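Local coordinates for protein isomaltodextranase (Arthrobacter globiformis, PDB 5AWO) that hydrolyses the alpha-1,6-glucosidic linkages of dextran-type polysaccharides, releasing successive isomaltose units from the non-reducing chain ends, at residues G37-N42 / S341-A346; D262-N267 / L311-D316; I266-D271 / A288-A293; H304-G309 / G371-P376. One frame throughout, in Å; residues are numbered along the deposited sequence.

Interaction 1: G37-N42 / S341-A346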
loop_
_atom_site.group_PDB
_atom_site.type_symbol
_atom_site.label_atom_id
_atom_site.label_comp_id
_atom_site.label_asym_id
_atom_site.label_seq_id
_atom_site.Cartn_x
_atom_site.Cartn_y
_atom_site.Cartn_z
ATOM N N GLY A 37 -5.342 -1.222 2.434
ATOM C CA GLY A 37 -5.428 -2.344 1.524
ATOM C C GLY A 37 -6.729 -3.127 1.661
ATOM O O GLY A 37 -7.453 -3.007 2.654
ATOM N N PRO A 38 -7.018 -3.952 0.683
ATOM C CA PRO A 38 -8.237 -4.743 0.683
ATOM C C PRO A 38 -8.170 -5.995 1.570
ATOM O O PRO A 38 -7.086 -6.505 1.871
ATOM C CB PRO A 38 -8.357 -5.177 -0.769
ATOM C CG PRO A 38 -6.950 -5.317 -1.222
ATOM C CD PRO A 38 -6.220 -4.198 -0.539
ATOM N N ARG A 39 -9.335 -6.506 1.920
ATOM C CA ARG A 39 -9.496 -7.745 2.633
ATOM C C ARG A 39 -9.724 -8.824 1.624
ATOM O O ARG A 39 -10.642 -8.734 0.801
ATOM C CB ARG A 39 -10.704 -7.662 3.575
ATOM C CG ARG A 39 -10.567 -6.590 4.609
ATOM C CD ARG A 39 -11.768 -6.488 5.540
ATOM N NE ARG A 39 -11.753 -5.206 6.232
ATOM C CZ ARG A 39 -12.717 -4.726 7.028
ATOM N NH1 ARG A 39 -13.805 -5.442 7.321
ATOM N NH2 ARG A 39 -12.575 -3.513 7.516
ATOM N N TYR A 40 -8.962 -9.908 1.698
ATOM C CA TYR A 40 -9.123 -11.009 0.776
ATOM C C TYR A 40 -8.612 -12.325 1.302
ATOM O O TYR A 40 -7.979 -12.359 2.384
ATOM C CB TYR A 40 -8.545 -10.687 -0.608
ATOM C CG TYR A 40 -7.028 -10.592 -0.792
ATOM C CD1 TYR A 40 -6.326 -9.442 -0.434
ATOM C CD2 TYR A 40 -6.306 -11.620 -1.380
ATOM C CE1 TYR A 40 -4.959 -9.330 -0.701
ATOM C CE2 TYR A 40 -4.959 -11.503 -1.629
ATOM C CZ TYR A 40 -4.292 -10.361 -1.295
ATOM O OH TYR A 40 -2.935 -10.254 -1.574
ATOM N N TRP A 41 -8.892 -13.396 0.572
ATOM C CA TRP A 41 -8.324 -14.709 0.792
ATOM C C TRP A 41 -7.548 -15.121 -0.417
ATOM O O TRP A 41 -7.909 -14.761 -1.560
ATOM C CB TRP A 41 -9.425 -15.740 1.022
ATOM C CG TRP A 41 -8.965 -17.142 1.199
ATOM C CD1 TRP A 41 -8.512 -17.727 2.355
ATOM C CD2 TRP A 41 -8.905 -18.156 0.196
ATOM N NE1 TRP A 41 -8.160 -19.018 2.124
ATOM C CE2 TRP A 41 -8.410 -19.323 0.808
ATOM C CE3 TRP A 41 -9.237 -18.187 -1.176
ATOM C CZ2 TRP A 41 -8.216 -20.511 0.103
ATOM C CZ3 TRP A 41 -9.062 -19.377 -1.863
ATOM C CH2 TRP A 41 -8.576 -20.520 -1.219
ATOM N N ASN A 42 -6.463 -15.836 -0.193
ATOM C CA ASN A 42 -5.608 -16.320 -1.270
ATOM C C ASN A 42 -5.306 -17.800 -1.119
ATOM O O ASN A 42 -5.188 -18.290 -0.007
ATOM C CB ASN A 42 -4.314 -15.485 -1.298
ATOM C CG ASN A 42 -3.409 -15.812 -2.486
ATOM O OD1 ASN A 42 -2.729 -16.815 -2.511
ATOM N ND2 ASN A 42 -3.363 -14.895 -3.481
ATOM N N SER A 341 -1.913 -2.322 5.431
ATOM C CA SER A 341 -1.721 -3.344 4.429
ATOM C C SER A 341 -3.018 -3.994 4.031
ATOM O O SER A 341 -3.975 -4.019 4.796
ATOM C CB SER A 341 -0.810 -4.428 5.034
ATOM O OG SER A 341 -0.541 -5.533 4.183
ATOM N N PRO A 342 -3.040 -4.633 2.855
ATOM C CA PRO A 342 -4.059 -5.668 2.644
ATOM C C PRO A 342 -4.119 -6.664 3.801
ATOM O O PRO A 342 -3.079 -6.948 4.445
ATOM C CB PRO A 342 -3.563 -6.405 1.392
ATOM C CG PRO A 342 -2.103 -6.081 1.329
ATOM C CD PRO A 342 -2.026 -4.661 1.789
ATOM N N LEU A 343 -5.315 -7.172 4.048
ATOM C CA LEU A 343 -5.546 -8.192 5.071
ATOM C C LEU A 343 -5.877 -9.440 4.298
ATOM O O LEU A 343 -7.026 -9.642 3.895
ATOM C CB LEU A 343 -6.666 -7.763 6.035
ATOM C CG LEU A 343 -6.444 -6.392 6.681
ATOM C CD1 LEU A 343 -7.637 -6.002 7.539
ATOM C CD2 LEU A 343 -5.146 -6.317 7.471
ATOM N N ALA A 344 -4.864 -10.264 4.030
ATOM C CA ALA A 344 -4.930 -11.388 3.132
ATOM C C ALA A 344 -4.806 -12.686 3.919
ATOM O O ALA A 344 -3.700 -13.078 4.340
ATOM C CB ALA A 344 -3.831 -11.273 2.092
ATOM N N ILE A 345 -5.937 -13.346 4.101
ATOM C CA ILE A 345 -5.967 -14.642 4.782
ATOM C C ILE A 345 -5.494 -15.718 3.820
ATOM O O ILE A 345 -5.986 -15.778 2.687
ATOM C CB ILE A 345 -7.393 -15.007 5.209
ATOM C CG1 ILE A 345 -7.974 -13.968 6.168
ATOM C CG2 ILE A 345 -7.436 -16.368 5.905
ATOM C CD1 ILE A 345 -9.463 -14.111 6.397
ATOM N N ALA A 346 -4.542 -16.555 4.250
ATOM C CA ALA A 346 -4.128 -17.729 3.485
ATOM C C ALA A 346 -4.450 -19.051 4.175
ATOM O O ALA A 346 -4.282 -20.099 3.560
ATOM C CB ALA A 346 -2.658 -17.678 3.099
HETATM O O HOH W 1 -4.992 -20.876 0.995
#

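Interaction 2: D262-N267 / L311-D316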
loop_
_atom_site.group_PDB
_atom_site.type_symbol
_atom_site.label_atom_id
_atom_site.label_comp_id
_atom_site.label_asym_id
_atom_site.label_seq_id
_atom_site.Cartn_x
_atom_site.Cartn_y
_atom_site.Cartn_z
ATOM N N ASP A 262 -0.696 0.295 -7.145
ATOM C CA ASP A 262 -1.415 0.585 -5.885
ATOM C C ASP A 262 -0.746 -0.051 -4.665
ATOM O O ASP A 262 -0.680 0.597 -3.634
ATOM C CB ASP A 262 -2.877 0.161 -5.992
ATOM C CG ASP A 262 -3.614 0.880 -7.105
ATOM O OD1 ASP A 262 -3.484 2.123 -7.156
ATOM O OD2 ASP A 262 -4.320 0.190 -7.849
ATOM N N LEU A 263 -0.296 -1.300 -4.807
ATOM C CA LEU A 263 0.322 -2.041 -3.695
ATOM C C LEU A 263 1.698 -2.488 -4.122
ATOM O O LEU A 263 1.903 -2.858 -5.282
ATOM C CB LEU A 263 -0.471 -3.310 -3.364
ATOM C CG LEU A 263 -1.658 -3.189 -2.410
ATOM C CD1 LEU A 263 -2.832 -2.385 -2.978
ATOM C CD2 LEU A 263 -2.112 -4.591 -2.019
ATOM N N VAL A 264 2.646 -2.472 -3.167
ATOM C CA VAL A 264 3.953 -3.101 -3.347
ATOM C C VAL A 264 4.284 -4.050 -2.196
ATOM O O VAL A 264 4.135 -3.702 -1.019
ATOM C CB VAL A 264 5.113 -2.099 -3.475
ATOM C CG1 VAL A 264 5.047 -1.421 -4.838
ATOM C CG2 VAL A 264 5.131 -1.095 -2.316
ATOM N N ARG A 265 4.714 -5.261 -2.535
ATOM C CA ARG A 265 5.254 -6.153 -1.481
ATOM C C ARG A 265 6.491 -5.562 -0.840
ATOM O O ARG A 265 7.402 -5.125 -1.542
ATOM C CB ARG A 265 5.563 -7.532 -2.053
ATOM C CG ARG A 265 4.378 -8.479 -2.052
ATOM C CD ARG A 265 4.188 -9.200 -0.699
ATOM N NE ARG A 265 5.388 -9.999 -0.452
ATOM C CZ ARG A 265 5.710 -11.105 -1.126
ATOM N NH1 ARG A 265 4.844 -11.668 -1.954
ATOM N NH2 ARG A 265 6.922 -11.633 -0.991
ATOM N N ILE A 266 6.544 -5.649 0.494
ATOM C CA ILE A 266 7.660 -5.111 1.258
ATOM C C ILE A 266 8.451 -6.156 2.038
ATOM O O ILE A 266 9.333 -5.792 2.826
ATOM C CB ILE A 266 7.192 -3.940 2.142
ATOM C CG1 ILE A 266 6.028 -4.298 3.090
ATOM C CG2 ILE A 266 6.823 -2.755 1.256
ATOM C CD1 ILE A 266 6.244 -5.461 4.021
ATOM N N ASN A 267 8.205 -7.430 1.768
ATOM C CA ASN A 267 8.814 -8.538 2.494
ATOM C C ASN A 267 9.057 -9.722 1.599
ATOM O O ASN A 267 8.444 -9.818 0.536
ATOM C CB ASN A 267 7.974 -8.970 3.700
ATOM C CG ASN A 267 6.555 -9.430 3.332
ATOM O OD1 ASN A 267 5.947 -8.958 2.354
ATOM N ND2 ASN A 267 5.980 -10.265 4.185
ATOM N N LEU A 311 1.621 4.745 -2.036
ATOM C CA LEU A 311 1.488 3.301 -2.168
ATOM C C LEU A 311 0.856 2.696 -0.907
ATOM O O LEU A 311 1.066 3.185 0.222
ATOM C CB LEU A 311 2.843 2.657 -2.393
ATOM C CG LEU A 311 3.379 2.744 -3.820
ATOM C CD1 LEU A 311 4.848 2.415 -3.846
ATOM C CD2 LEU A 311 2.583 1.831 -4.740
ATOM N N ILE A 312 0.097 1.640 -1.111
ATOM C CA ILE A 312 -0.270 0.723 -0.031
ATOM C C ILE A 312 0.823 -0.342 0.110
ATOM O O ILE A 312 1.216 -0.977 -0.870
ATOM C CB ILE A 312 -1.654 0.094 -0.279
ATOM C CG1 ILE A 312 -2.754 1.151 -0.158
ATOM C CG2 ILE A 312 -1.931 -1.037 0.713
ATOM C CD1 ILE A 312 -4.066 0.792 -0.763
ATOM N N LEU A 313 1.375 -0.479 1.308
ATOM C CA LEU A 313 2.404 -1.489 1.562
ATOM C C LEU A 313 1.783 -2.845 1.860
ATOM O O LEU A 313 0.854 -2.955 2.642
ATOM C CB LEU A 313 3.318 -1.026 2.698
ATOM C CG LEU A 313 3.900 0.375 2.572
ATOM C CD1 LEU A 313 4.880 0.660 3.699
ATOM C CD2 LEU A 313 4.568 0.620 1.224
ATOM N N ASP A 314 2.316 -3.863 1.197
ATOM C CA ASP A 314 1.760 -5.205 1.201
ATOM C C ASP A 314 2.665 -6.139 1.975
ATOM O O ASP A 314 3.754 -6.438 1.524
ATOM C CB ASP A 314 1.581 -5.641 -0.262
ATOM C CG ASP A 314 1.089 -7.074 -0.449
ATOM O OD1 ASP A 314 0.741 -7.758 0.517
ATOM O OD2 ASP A 314 1.056 -7.505 -1.637
ATOM N N GLY A 315 2.187 -6.595 3.138
ATOM C CA GLY A 315 2.912 -7.554 3.961
ATOM C C GLY A 315 2.638 -9.003 3.659
ATOM O O GLY A 315 2.992 -9.871 4.447
ATOM N N ASP A 316 2.025 -9.280 2.510
ATOM C CA ASP A 316 1.816 -10.633 1.993
ATOM C C ASP A 316 0.683 -11.346 2.707
ATOM O O ASP A 316 -0.362 -10.715 2.947
ATOM C CB ASP A 316 3.118 -11.450 1.890
ATOM C CG ASP A 316 3.056 -12.491 0.788
ATOM O OD1 ASP A 316 2.568 -12.156 -0.313
ATOM O OD2 ASP A 316 3.576 -13.625 1.011
#

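Interaction 3: I266-D271 / A288-A293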
loop_
_atom_site.group_PDB
_atom_site.type_symbol
_atom_site.label_atom_id
_atom_site.label_comp_id
_atom_site.label_asym_id
_atom_site.label_seq_id
_atom_site.Cartn_x
_atom_site.Cartn_y
_atom_site.Cartn_z
ATOM N N ILE A 266 6.544 -5.649 0.494
ATOM C CA ILE A 266 7.660 -5.111 1.258
ATOM C C ILE A 266 8.451 -6.156 2.038
ATOM O O ILE A 266 9.333 -5.792 2.826
ATOM C CB ILE A 266 7.192 -3.940 2.142
ATOM C CG1 ILE A 266 6.028 -4.298 3.090
ATOM C CG2 ILE A 266 6.823 -2.755 1.256
ATOM C CD1 ILE A 266 6.244 -5.461 4.021
ATOM N N ASN A 267 8.205 -7.430 1.768
ATOM C CA ASN A 267 8.814 -8.538 2.494
ATOM C C ASN A 267 9.057 -9.722 1.599
ATOM O O ASN A 267 8.444 -9.818 0.536
ATOM C CB ASN A 267 7.974 -8.970 3.700
ATOM C CG ASN A 267 6.555 -9.430 3.332
ATOM O OD1 ASN A 267 5.947 -8.958 2.354
ATOM N ND2 ASN A 267 5.980 -10.265 4.185
ATOM N N ALA A 268 9.918 -10.630 2.047
ATOM C CA ALA A 268 10.019 -11.948 1.447
ATOM C C ALA A 268 8.695 -12.704 1.584
ATOM O O ALA A 268 7.888 -12.399 2.475
ATOM C CB ALA A 268 11.133 -12.723 2.143
ATOM N N ASP A 269 8.468 -13.697 0.729
ATOM C CA ASP A 269 7.219 -14.439 0.746
ATOM C C ASP A 269 6.908 -14.989 2.145
ATOM O O ASP A 269 7.796 -15.413 2.872
ATOM C CB ASP A 269 7.283 -15.653 -0.186
ATOM C CG ASP A 269 7.357 -15.302 -1.672
ATOM O OD1 ASP A 269 7.455 -14.126 -2.071
ATOM O OD2 ASP A 269 7.344 -16.259 -2.488
ATOM N N ALA A 270 5.622 -15.083 2.474
ATOM C CA ALA A 270 5.223 -15.663 3.752
ATOM C C ALA A 270 5.786 -17.075 3.955
ATOM O O ALA A 270 6.103 -17.459 5.084
ATOM C CB ALA A 270 3.700 -15.669 3.881
ATOM N N ASP A 271 5.892 -17.867 2.899
ATOM C CA ASP A 271 6.543 -19.189 2.960
ATOM C C ASP A 271 5.852 -20.014 4.044
ATOM O O ASP A 271 4.610 -20.013 4.115
ATOM C CB ASP A 271 8.068 -18.957 3.131
ATOM C CG ASP A 271 8.947 -20.193 2.881
ATOM O OD1 ASP A 271 9.128 -20.963 3.846
ATOM O OD2 ASP A 271 9.526 -20.362 1.781
ATOM N N ALA A 288 18.224 -5.103 -3.672
ATOM C CA ALA A 288 17.511 -5.964 -4.630
ATOM C C ALA A 288 16.337 -6.614 -3.920
ATOM O O ALA A 288 16.301 -6.728 -2.672
ATOM C CB ALA A 288 18.414 -7.036 -5.146
ATOM N N TRP A 289 15.388 -7.085 -4.725
ATOM C CA TRP A 289 14.190 -7.715 -4.207
ATOM C C TRP A 289 14.543 -8.854 -3.253
ATOM O O TRP A 289 15.385 -9.690 -3.586
ATOM C CB TRP A 289 13.365 -8.332 -5.344
ATOM C CG TRP A 289 12.407 -9.346 -4.819
ATOM C CD1 TRP A 289 12.550 -10.698 -4.843
ATOM C CD2 TRP A 289 11.229 -9.073 -4.057
ATOM N NE1 TRP A 289 11.524 -11.300 -4.153
ATOM C CE2 TRP A 289 10.706 -10.317 -3.654
ATOM C CE3 TRP A 289 10.575 -7.905 -3.666
ATOM C CZ2 TRP A 289 9.534 -10.426 -2.910
ATOM C CZ3 TRP A 289 9.384 -8.011 -2.920
ATOM C CH2 TRP A 289 8.897 -9.278 -2.558
ATOM N N PRO A 290 13.889 -8.929 -2.082
ATOM C CA PRO A 290 13.146 -7.905 -1.391
ATOM C C PRO A 290 14.127 -7.079 -0.551
ATOM O O PRO A 290 15.038 -7.649 0.072
ATOM C CB PRO A 290 12.202 -8.709 -0.496
ATOM C CG PRO A 290 13.025 -9.900 -0.124
ATOM C CD PRO A 290 13.920 -10.189 -1.324
ATOM N N ASN A 291 13.947 -5.767 -0.504
ATOM C CA ASN A 291 14.976 -4.958 0.161
ATOM C C ASN A 291 15.105 -5.414 1.619
ATOM O O ASN A 291 16.215 -5.551 2.140
ATOM C CB ASN A 291 14.673 -3.474 0.065
ATOM C CG ASN A 291 14.586 -3.014 -1.354
ATOM O OD1 ASN A 291 15.631 -2.894 -2.047
ATOM N ND2 ASN A 291 13.385 -2.805 -1.823
ATOM N N TRP A 292 13.956 -5.562 2.265
ATOM C CA TRP A 292 13.898 -6.140 3.611
ATOM C C TRP A 292 13.180 -7.483 3.582
ATOM O O TRP A 292 12.220 -7.683 2.813
ATOM C CB TRP A 292 13.190 -5.187 4.576
ATOM C CG TRP A 292 13.966 -3.952 4.907
ATOM C CD1 TRP A 292 14.942 -3.834 5.856
ATOM C CD2 TRP A 292 13.832 -2.658 4.311
ATOM N NE1 TRP A 292 15.420 -2.550 5.892
ATOM C CE2 TRP A 292 14.771 -1.810 4.943
ATOM C CE3 TRP A 292 13.033 -2.129 3.293
ATOM C CZ2 TRP A 292 14.901 -0.466 4.597
ATOM C CZ3 TRP A 292 13.183 -0.795 2.940
ATOM C CH2 TRP A 292 14.109 0.018 3.574
ATOM N N ALA A 293 13.621 -8.432 4.418
ATOM C CA ALA A 293 13.059 -9.775 4.394
ATOM C C ALA A 293 11.768 -9.913 5.183
ATOM O O ALA A 293 10.824 -10.522 4.717
ATOM C CB ALA A 293 14.069 -10.801 4.890
HETATM O O HOH W 2 11.400 -4.589 1.244
#

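Interaction 4: H304-G309 / G371-P376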
loop_
_atom_site.group_PDB
_atom_site.type_symbol
_atom_site.label_atom_id
_atom_site.label_comp_id
_atom_site.label_asym_id
_atom_site.label_seq_id
_atom_site.Cartn_x
_atom_site.Cartn_y
_atom_site.Cartn_z
ATOM N N HIS A 304 7.899 5.714 4.282
ATOM C CA HIS A 304 7.970 7.058 3.666
ATOM C C HIS A 304 7.210 7.118 2.333
ATOM O O HIS A 304 6.876 8.223 1.850
ATOM C CB HIS A 304 9.415 7.523 3.499
ATOM C CG HIS A 304 10.239 6.641 2.624
ATOM N ND1 HIS A 304 10.644 5.380 3.015
ATOM C CD2 HIS A 304 10.712 6.814 1.368
ATOM C CE1 HIS A 304 11.326 4.818 2.037
ATOM N NE2 HIS A 304 11.360 5.661 1.016
ATOM N N ARG A 305 6.935 5.959 1.724
ATOM C CA ARG A 305 6.163 5.859 0.485
ATOM C C ARG A 305 4.688 5.511 0.668
ATOM O O ARG A 305 3.983 5.277 -0.337
ATOM C CB ARG A 305 6.814 4.825 -0.440
ATOM C CG ARG A 305 8.194 5.223 -0.958
ATOM C CD ARG A 305 8.134 6.565 -1.678
ATOM N NE ARG A 305 9.130 6.719 -2.709
ATOM C CZ ARG A 305 9.239 7.797 -3.480
ATOM N NH1 ARG A 305 8.447 8.843 -3.257
ATOM N NH2 ARG A 305 10.170 7.805 -4.435
ATOM N N ASN A 306 4.216 5.458 1.915
ATOM C CA ASN A 306 2.834 5.041 2.146
ATOM C C ASN A 306 1.869 6.230 2.213
ATOM O O ASN A 306 2.287 7.381 2.076
ATOM C CB ASN A 306 2.716 4.112 3.350
ATOM C CG ASN A 306 2.745 4.822 4.688
ATOM O OD1 ASN A 306 2.582 6.038 4.798
ATOM N ND2 ASN A 306 2.890 4.031 5.754
ATOM N N GLY A 307 0.586 5.942 2.353
ATOM C CA GLY A 307 -0.439 6.964 2.585
ATOM C C GLY A 307 -1.292 7.318 1.384
ATOM O O GLY A 307 -1.100 6.819 0.285
ATOM N N ARG A 308 -2.249 8.203 1.610
ATOM C CA ARG A 308 -3.254 8.472 0.605
ATOM C C ARG A 308 -2.633 9.013 -0.675
ATOM O O ARG A 308 -1.943 10.043 -0.655
ATOM C CB ARG A 308 -4.307 9.467 1.129
ATOM C CG ARG A 308 -5.020 9.037 2.409
ATOM C CD ARG A 308 -5.502 7.590 2.393
ATOM N NE ARG A 308 -6.200 7.257 3.645
ATOM C CZ ARG A 308 -7.510 7.383 3.860
ATOM N NH1 ARG A 308 -8.345 7.800 2.906
ATOM N NH2 ARG A 308 -8.021 7.052 5.033
ATOM N N GLY A 309 -2.884 8.287 -1.763
ATOM C CA GLY A 309 -2.407 8.608 -3.099
ATOM C C GLY A 309 -0.996 8.185 -3.424
ATOM O O GLY A 309 -0.586 8.338 -4.563
ATOM N N GLY A 371 -9.626 3.466 7.103
ATOM C CA GLY A 371 -8.477 3.880 6.277
ATOM C C GLY A 371 -7.233 4.247 7.053
ATOM O O GLY A 371 -6.512 5.181 6.703
ATOM N N LEU A 372 -6.970 3.496 8.144
ATOM C CA LEU A 372 -5.741 3.679 8.862
ATOM C C LEU A 372 -4.545 3.265 8.018
ATOM O O LEU A 372 -4.471 2.141 7.513
ATOM C CB LEU A 372 -5.724 2.831 10.138
ATOM C CG LEU A 372 -4.408 2.876 10.919
ATOM C CD1 LEU A 372 -4.147 4.274 11.485
ATOM C CD2 LEU A 372 -4.417 1.827 12.025
ATOM N N VAL A 373 -3.600 4.186 7.897
ATOM C CA VAL A 373 -2.269 3.901 7.342
ATOM C C VAL A 373 -1.256 4.479 8.326
ATOM O O VAL A 373 -1.037 5.700 8.358
ATOM C CB VAL A 373 -2.073 4.527 5.930
ATOM C CG1 VAL A 373 -0.685 4.217 5.386
ATOM C CG2 VAL A 373 -3.155 4.060 4.982
ATOM N N GLY A 374 -0.674 3.622 9.167
ATOM C CA GLY A 374 0.282 4.064 10.178
ATOM C C GLY A 374 1.659 4.265 9.608
ATOM O O GLY A 374 1.983 3.755 8.513
ATOM N N LYS A 375 2.441 5.050 10.342
ATOM C CA LYS A 375 3.875 5.117 10.186
ATOM C C LYS A 375 4.524 4.616 11.463
ATOM O O LYS A 375 3.973 4.768 12.542
ATOM C CB LYS A 375 4.355 6.550 9.869
ATOM C CG LYS A 375 4.306 6.873 8.373
ATOM C CD LYS A 375 4.687 8.326 8.051
ATOM C CE LYS A 375 4.996 8.571 6.575
ATOM N NZ LYS A 375 3.826 8.361 5.707
ATOM N N PRO A 376 5.725 4.030 11.336
ATOM C CA PRO A 376 6.535 3.776 12.526
ATOM C C PRO A 376 6.903 5.115 13.138
ATOM O O PRO A 376 6.911 6.131 12.410
ATOM C CB PRO A 376 7.787 3.096 11.960
ATOM C CG PRO A 376 7.924 3.736 10.600
ATOM C CD PRO A 376 6.517 3.921 10.107
HETATM O O HOH W 3 4.430 8.843 2.895
HETATM O O HOH W 4 -4.348 7.604 5.736
#

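Interaction 1: G37-N42 / S341-A346
G37 CA lies 3.6 Å from P342 N, where the first and last strands of a (β/α)8 barrel, 39-42 and 343-345, start to run side by side in parallel; the signed crossing angle of their axes is -28°. P38 O accepts from L343 N, and the P38 ring lies alongside that of P342, P38 CD to P342 CB 4.0 Å. R39 pairs with L343 on the helix-facing side: its CG meets L343 CD1, and the extended chain carries the guanidinium on to F73 O and N368 OD1. Y40 faces the barrel interior instead. Its N donates to L343 O (2.9 Å), its O accepts from I345 N, and a chi1 of 71° sets CG between the backbone N and the carbonyl carbon. The ring thereby swings across A344, whose CB stands 3.7 Å from the ring centroid in a CH-pi contact, while P342 CB touches the ring edge and the hydroxyl bonds to that of Y197. W41 turns outward again, with I345 CG2 in the plane of the indole at its edge, 4.0 Å from CD1. N42 N closes the pairing on I345 O (2.9 Å), and one water donates to both N42 O and A346 O, each at 2.8 Å.

Interaction 2: D262-N267 / L311-D316
R265 curls back on its own segment while D316 covers one face of its guanidinium group. Bends at chi2 (-84°) and chi3 (-62°) turn the group side-on to N267: NE reaches OD1 at 3.0 Å, from above the amide plane, and NH2 reaches the backbone O at 2.8 Å, almost within the guanidinium plane. Over the face, D316 OD1 forms a salt bridge with NH1 (2.8 Å), the carboxylate turned 43° from the guanidinium. Each charge has a second partner, D269 for R265 and R199 for D316, so the rotation of both groups is probably well fixed. N267 ND2 adds a bond to G315 O, approaching from well above the carbonyl plane, and D314 OD1 accepts from D316 N in an Asx turn that shapes the exit of the second strand. Behind this polar end the backbones pair in parallel: I312 N donates to D262 O (2.8 Å), V264 N to I312 O (3.1 Å), D314 N to V264 O (2.9 Å) and I266 N to D314 O (3.1 Å). V264 CG2 packs between the methyls of L311 and L313 on the helix side, whereas L263 and I312 meet on the interior side. Adjacent strands 263-265 and 312-314 are those of a TIM barrel, and their C-terminal ends bring the side chain of R265 to about 6 Å from that of D201, probably the nucleophile of this GH27 enzyme.

Interaction 3: I266-D271 / A288-A293
The indole of W289 reaches the backbone of N267 because its CG stands anti to the backbone N (chi1 161°), which brings CH2 to 3.2 Å from N267 O in an oblique approach. A cis peptide joins W289 to P290 and folds the proline back over the indole, P290 CB lying 3.5 Å above the ring plane toward its rim. The same pyrrolidine presses on the other segment, with CG 4.1 Å from A268 CB. D269, with chi1 at -68°, brings OD1 near the edge of the W289 ring; the polar partner of that carboxylate is R265. A268 N donates to A293 O at 2.8 Å, and the same carbonyl oxygen packs against N267 CB (3.4 Å). One water donates to I266 O and accepts from W292 N, both at 2.9 Å. Segment 266-271 leaves the C-terminal end of strand 263-265, the active-site end of the barrel, and 288-293 folds back on it from between helices 274-279 and 295-302; the side chain of D269 lies about 6 Å from that of D201, probably the nucleophile. Chemically, A268 N and W292 N are satisfied, the latter by water, alongside the tryptophan and proline contacts, whereas N267 N is buried with no partner in the model, probably at a small cost.

Interaction 4: H304-G309 / G371-P376
A chi1 of 79° places N306 CG between its backbone N and carbonyl carbon, and a final bend in K375 (chi4 64°) turns NZ to meet it: NZ donates to N306 OD1 at 2.8 Å. The other arm of the amide, ND2, donates to G374 O (2.9 Å), so both ends of the asparagine are used and its flip is determined. V373 CG1 packs against the carbon between them, 3.6 Å from N306 CG. One water donates to H304 O and N306 O and accepts from K375 NZ at 2.9 Å. R308, bent at chi2 (-46°), sends NH2 to G371 O (2.9 Å), with the oxygen near the guanidinium edge. G371 ends helix 362-370 in a Schellman motif, and having no side chain it lets NH2 approach its CA closely. A second water accepts from R308 NE at 2.8 Å. The contact joins a barrel loop to the lead-in of the C-terminal β-sandwich. K375 also bonds A481 O and makes a cation-pi contact with W483, both in the carbohydrate-binding module. With carbonyl oxygens, a water and an aromatic face gathered round it, the ammonium is probably charged, and a single lysine thus couples three domains by directional polar bonds.

How the interactions relate
From the N terminus, 37-42 is met first and pairs with 341-346 only about 300 residues later, so interaction 1 closes the barrel and encloses interactions 2 and 3. Interaction 2 closes the shorter loop from 262 to 316. Interaction 3 starts from the same residues, I266 and N267, and closes within that loop; D316 OD2 probably bonds A270 N between them. Interaction 4 opens after interaction 3 has closed and crosses both interactions 1 and 2, running on to 376 and the C-terminal β-sandwich. L311 N to R305 O links it to interaction 2, while S341 OG to G315 N links interactions 1 and 2 across the seam of strands 312-314 and 343-345.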